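3-hydroxyacyl-thioester dehydratase Z (Mycobacterium tuberculosis, PDB 2C2I) probably catalyses the reversible hydration of trans-2-enoyl-CoA to (3R)-3-hydroxyacyl-CoA as a homodimeric hotdog-fold hydratase of fatty acid metabolism. Local coordinates at residues A[2-14]-A[74-86]. Numbering follows the deposited sequence.
Sequences RTFESVADLAAAA and QHQMYTVKGVKLA
Phe4 lays the CE2 corner of its ring against Tyr78, 3.9 Å from Tyr78 CB, while Leu10 CD1 sits over the centre of one ring face. The two segments form a small two-stranded parallel sheet, 3-4 beside 79-80, separate from the five-stranded antiparallel sheet of the hotdog fold. Backbone bonds alternate between the two strands: Arg2 N to Met77 O, Thr79 N to Arg2 O, Phe4 N to Thr79 O and Lys81 N to Phe4 O, the last two almost straight, at 177° and 178°. Phe4 and Val80 share the face turned to the helix 7-12, where Val80 CG2 meets Leu10 CD1; Val7 CG1 bridges Val80 CG1 and Val83 CG1, at 3.9 Å and 3.7 Å. Val18 touches Phe4 and Tyr78, and Tyr149 touches Leu10, Tyr78 and Val83, packing the small sheet against the large one. On the face that carries Thr3 and Thr79, Thr3 CG2 rests on the outstretched Lys81 chain. A turn about CB-CG (chi2 -62°) brings the Glu5 carboxylate back alongside Lys81; Lys81 NZ meets Glu5 OE1 on its syn side at 3.1 Å, a salt bridge. Just past the strand ends, one water accepts from Val7 N at 3.0 Å and donates to Lys81 O at 2.7 Å.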
loop_
_atom_site.group_PDB
_atom_site.type_symbol
_atom_site.label_atom_id
_atom_site.label_comp_id
_atom_site.label_asym_id
_atom_site.label_seq_id
_atom_site.Cartn_x
_atom_site.Cartn_y
_atom_site.Cartn_z
ATOM N N ARG A 2 -2.097 21.295 12.051
ATOM C CA ARG A 2 -3.532 21.672 12.242
ATOM C C ARG A 2 -4.239 20.655 13.144
ATOM O O ARG A 2 -4.118 19.450 12.935
ATOM C CB ARG A 2 -4.213 21.760 10.880
ATOM C CG ARG A 2 -5.668 22.164 10.891
ATOM C CD ARG A 2 -6.213 22.221 9.470
ATOM N NE ARG A 2 -7.510 22.894 9.443
ATOM C CZ ARG A 2 -8.217 23.148 8.344
ATOM N NH1 ARG A 2 -7.768 22.795 7.138
ATOM N NH2 ARG A 2 -9.383 23.766 8.454
ATOM N N THR A 3 -4.954 21.137 14.161
ATOM C CA THR A 3 -5.706 20.261 15.061
ATOM C C THR A 3 -7.188 20.462 14.790
ATOM O O THR A 3 -7.684 21.589 14.845
ATOM C CB THR A 3 -5.426 20.553 16.562
ATOM O OG1 THR A 3 -4.066 20.236 16.878
ATOM C CG2 THR A 3 -6.333 19.716 17.461
ATOM N N PHE A 4 -7.880 19.376 14.474
ATOM C CA PHE A 4 -9.328 19.408 14.379
ATOM C C PHE A 4 -9.835 19.001 15.757
ATOM O O PHE A 4 -9.581 17.888 16.205
ATOM C CB PHE A 4 -9.818 18.451 13.284
ATOM C CG PHE A 4 -9.469 18.910 11.876
ATOM C CD1 PHE A 4 -10.294 19.796 11.193
ATOM C CD2 PHE A 4 -8.311 18.459 11.240
ATOM C CE1 PHE A 4 -9.974 20.235 9.899
ATOM C CE2 PHE A 4 -7.983 18.892 9.951
ATOM C CZ PHE A 4 -8.811 19.781 9.279
ATOM N N GLU A 5 -10.569 19.887 16.417
ATOM C CA GLU A 5 -11.064 19.607 17.773
ATOM C C GLU A 5 -12.035 18.423 17.853
ATOM O O GLU A 5 -12.255 17.868 18.937
ATOM C CB GLU A 5 -11.673 20.873 18.408
ATOM C CG GLU A 5 -10.695 22.062 18.559
ATOM C CD GLU A 5 -9.501 21.765 19.470
ATOM O OE1 GLU A 5 -9.670 21.025 20.474
ATOM O OE2 GLU A 5 -8.392 22.280 19.185
ATOM N N SER A 6 -12.619 18.044 16.710
ATOM C CA SER A 6 -13.616 16.967 16.642
ATOM C C SER A 6 -13.855 16.574 15.201
ATOM O O SER A 6 -13.455 17.284 14.304
ATOM C CB SER A 6 -14.963 17.440 17.203
ATOM O OG SER A 6 -15.573 18.339 16.284
ATOM N N VAL A 7 -14.573 15.467 14.999
ATOM C CA VAL A 7 -14.896 14.983 13.652
ATOM C C VAL A 7 -15.926 15.869 12.966
ATOM O O VAL A 7 -15.966 15.956 11.738
ATOM C CB VAL A 7 -15.351 13.519 13.664
ATOM C CG1 VAL A 7 -14.163 12.605 13.998
ATOM C CG2 VAL A 7 -16.558 13.282 14.624
ATOM N N ALA A 8 -16.741 16.560 13.760
ATOM C CA ALA A 8 -17.626 17.614 13.202
ATOM C C ALA A 8 -16.799 18.737 12.573
ATOM O O ALA A 8 -17.167 19.328 11.540
ATOM C CB ALA A 8 -18.526 18.163 14.291
ATOM N N ASP A 9 -15.652 19.025 13.176
ATOM C CA ASP A 9 -14.832 20.132 12.685
ATOM C C ASP A 9 -14.130 19.688 11.424
ATOM O O ASP A 9 -13.911 20.484 10.517
ATOM C CB ASP A 9 -13.837 20.591 13.735
ATOM C CG ASP A 9 -14.514 21.341 14.889
ATOM O OD1 ASP A 9 -15.762 21.489 14.857
ATOM O OD2 ASP A 9 -13.792 21.781 15.811
ATOM N N LEU A 10 -13.787 18.407 11.379
ATOM C CA LEU A 10 -13.229 17.799 10.178
ATOM C C LEU A 10 -14.237 17.893 9.002
ATOM O O LEU A 10 -13.900 18.356 7.898
ATOM C CB LEU A 10 -12.840 16.337 10.469
ATOM C CG LEU A 10 -12.082 15.588 9.372
ATOM C CD1 LEU A 10 -10.697 16.170 9.174
ATOM C CD2 LEU A 10 -12.056 14.088 9.656
ATOM N N ALA A 11 -15.472 17.472 9.254
ATOM C CA ALA A 11 -16.553 17.553 8.263
ATOM C C ALA A 11 -16.722 18.971 7.702
ATOM O O ALA A 11 -16.911 19.148 6.496
ATOM C CB ALA A 11 -17.850 17.050 8.850
ATOM N N ALA A 12 -16.620 19.979 8.564
ATOM C CA ALA A 12 -16.774 21.376 8.131
ATOM C C ALA A 12 -15.646 21.862 7.213
ATOM O O ALA A 12 -15.793 22.884 6.526
ATOM C CB ALA A 12 -16.884 22.292 9.340
ATOM N N ALA A 13 -14.530 21.130 7.222
ATOM C CA ALA A 13 -13.344 21.482 6.432
ATOM C C ALA A 13 -13.255 20.726 5.110
ATOM O O ALA A 13 -12.246 20.848 4.381
ATOM C CB ALA A 13 -12.072 21.270 7.262
ATOM N N ALA A 14 -14.299 19.959 4.780
ATOM C CA ALA A 14 -14.346 19.282 3.488
ATOM C C ALA A 14 -14.115 20.301 2.385
ATOM O O ALA A 14 -14.628 21.430 2.437
ATOM C CB ALA A 14 -15.683 18.546 3.293
ATOM N N GLN A 74 0.813 12.503 6.709
ATOM C CA GLN A 74 -0.438 13.177 7.097
ATOM C C GLN A 74 -0.464 13.517 8.598
ATOM O O GLN A 74 -0.982 14.550 8.978
ATOM C CB GLN A 74 -1.653 12.351 6.672
ATOM C CG GLN A 74 -1.820 12.325 5.143
ATOM C CD GLN A 74 -2.779 11.260 4.643
ATOM O OE1 GLN A 74 -3.360 10.511 5.423
ATOM N NE2 GLN A 74 -2.934 11.183 3.322
ATOM N N HIS A 75 0.170 12.686 9.427
ATOM C CA HIS A 75 0.284 12.969 10.873
ATOM C C HIS A 75 1.091 14.252 11.143
ATOM O O HIS A 75 0.829 14.959 12.126
ATOM C CB HIS A 75 0.901 11.767 11.602
ATOM C CG HIS A 75 0.939 11.904 13.093
ATOM N ND1 HIS A 75 -0.142 11.603 13.894
ATOM C CD2 HIS A 75 1.933 12.284 13.932
ATOM C CE1 HIS A 75 0.178 11.797 15.161
ATOM N NE2 HIS A 75 1.430 12.213 15.213
ATOM N N GLN A 76 2.040 14.559 10.253
ATOM C CA GLN A 76 2.809 15.798 10.286
ATOM C C GLN A 76 1.940 17.011 9.921
ATOM O O GLN A 76 2.285 18.151 10.266
ATOM C CB GLN A 76 4.011 15.735 9.329
ATOM C CG GLN A 76 5.143 14.811 9.786
ATOM C CD GLN A 76 6.323 14.796 8.838
ATOM O OE1 GLN A 76 6.371 15.549 7.865
ATOM N NE2 GLN A 76 7.293 13.949 9.125
HETATM N N MSE A 77 0.822 16.759 9.238
HETATM C CA MSE A 77 -0.072 17.830 8.758
HETATM C C MSE A 77 -1.211 18.203 9.704
HETATM O O MSE A 77 -1.524 19.382 9.856
HETATM C CB MSE A 77 -0.688 17.433 7.420
HETATM C CG MSE A 77 0.307 17.093 6.337
HETATM SE SE MSE A 77 -0.718 16.559 4.785
HETATM C CE MSE A 77 0.568 15.566 3.853
ATOM N N TYR A 78 -1.873 17.204 10.286
ATOM C CA TYR A 78 -3.074 17.442 11.112
ATOM C C TYR A 78 -3.308 16.285 12.043
ATOM O O TYR A 78 -2.771 15.187 11.839
ATOM C CB TYR A 78 -4.342 17.675 10.260
ATOM C CG TYR A 78 -4.689 16.528 9.335
ATOM C CD1 TYR A 78 -5.638 15.568 9.693
ATOM C CD2 TYR A 78 -4.054 16.398 8.112
ATOM C CE1 TYR A 78 -5.934 14.500 8.830
ATOM C CE2 TYR A 78 -4.336 15.345 7.254
ATOM C CZ TYR A 78 -5.263 14.406 7.611
ATOM O OH TYR A 78 -5.517 13.383 6.716
ATOM N N THR A 79 -4.090 16.543 13.088
ATOM C CA THR A 79 -4.601 15.477 13.924
ATOM C C THR A 79 -6.080 15.732 14.170
ATOM O O THR A 79 -6.555 16.849 13.989
ATOM C CB THR A 79 -3.869 15.380 15.273
ATOM O OG1 THR A 79 -4.024 16.608 15.981
ATOM C CG2 THR A 79 -2.365 15.093 15.063
ATOM N N VAL A 80 -6.792 14.686 14.569
ATOM C CA VAL A 80 -8.221 14.778 14.854
ATOM C C VAL A 80 -8.456 14.306 16.300
ATOM O O VAL A 80 -8.162 13.166 16.635
ATOM C CB VAL A 80 -9.046 13.914 13.865
ATOM C CG1 VAL A 80 -10.556 13.962 14.198
ATOM C CG2 VAL A 80 -8.794 14.333 12.415
ATOM N N LYS A 81 -8.981 15.193 17.146
ATOM C CA LYS A 81 -9.249 14.868 18.550
ATOM C C LYS A 81 -10.569 14.129 18.710
ATOM O O LYS A 81 -11.420 14.135 17.809
ATOM C CB LYS A 81 -9.265 16.140 19.411
ATOM C CG LYS A 81 -7.908 16.759 19.702
ATOM C CD LYS A 81 -8.091 18.101 20.392
ATOM C CE LYS A 81 -6.808 18.593 21.084
ATOM N NZ LYS A 81 -6.984 19.955 21.674
ATOM N N GLY A 82 -10.755 13.486 19.864
ATOM C CA GLY A 82 -12.020 12.823 20.157
ATOM C C GLY A 82 -12.193 11.473 19.471
ATOM O O GLY A 82 -13.289 10.910 19.458
ATOM N N VAL A 83 -11.107 10.950 18.902
ATOM C CA VAL A 83 -11.131 9.605 18.311
ATOM C C VAL A 83 -10.076 8.659 18.913
ATOM O O VAL A 83 -8.962 9.067 19.270
ATOM C CB VAL A 83 -11.059 9.629 16.743
ATOM C CG1 VAL A 83 -12.347 10.244 16.159
ATOM C CG2 VAL A 83 -9.845 10.391 16.269
ATOM N N LYS A 84 -10.430 7.389 18.997
ATOM C CA LYS A 84 -9.552 6.403 19.613
ATOM C C LYS A 84 -8.472 5.914 18.652
ATOM O O LYS A 84 -7.368 5.586 19.069
ATOM C CB LYS A 84 -10.361 5.213 20.086
ATOM C CG LYS A 84 -11.173 5.481 21.330
ATOM C CD LYS A 84 -12.390 4.549 21.444
ATOM C CE LYS A 84 -12.029 3.075 21.479
ATOM N NZ LYS A 84 -13.049 2.321 22.293
ATOM N N LEU A 85 -8.814 5.846 17.365
ATOM C CA LEU A 85 -7.919 5.251 16.377
ATOM C C LEU A 85 -8.347 5.662 14.985
ATOM O O LEU A 85 -9.485 6.098 14.778
ATOM C CB LEU A 85 -7.920 3.716 16.513
ATOM C CG LEU A 85 -9.221 3.021 16.098
ATOM C CD1 LEU A 85 -9.153 2.598 14.625
ATOM C CD2 LEU A 85 -9.542 1.836 16.981
ATOM N N ALA A 86 -7.428 5.517 14.044
ATOM C CA ALA A 86 -7.739 5.725 12.639
ATOM C C ALA A 86 -7.345 4.460 11.866
ATOM O O ALA A 86 -6.248 3.930 12.051
ATOM C CB ALA A 86 -7.014 6.909 12.141
HETATM O O HOH W 1 -14.045 13.834 17.484
#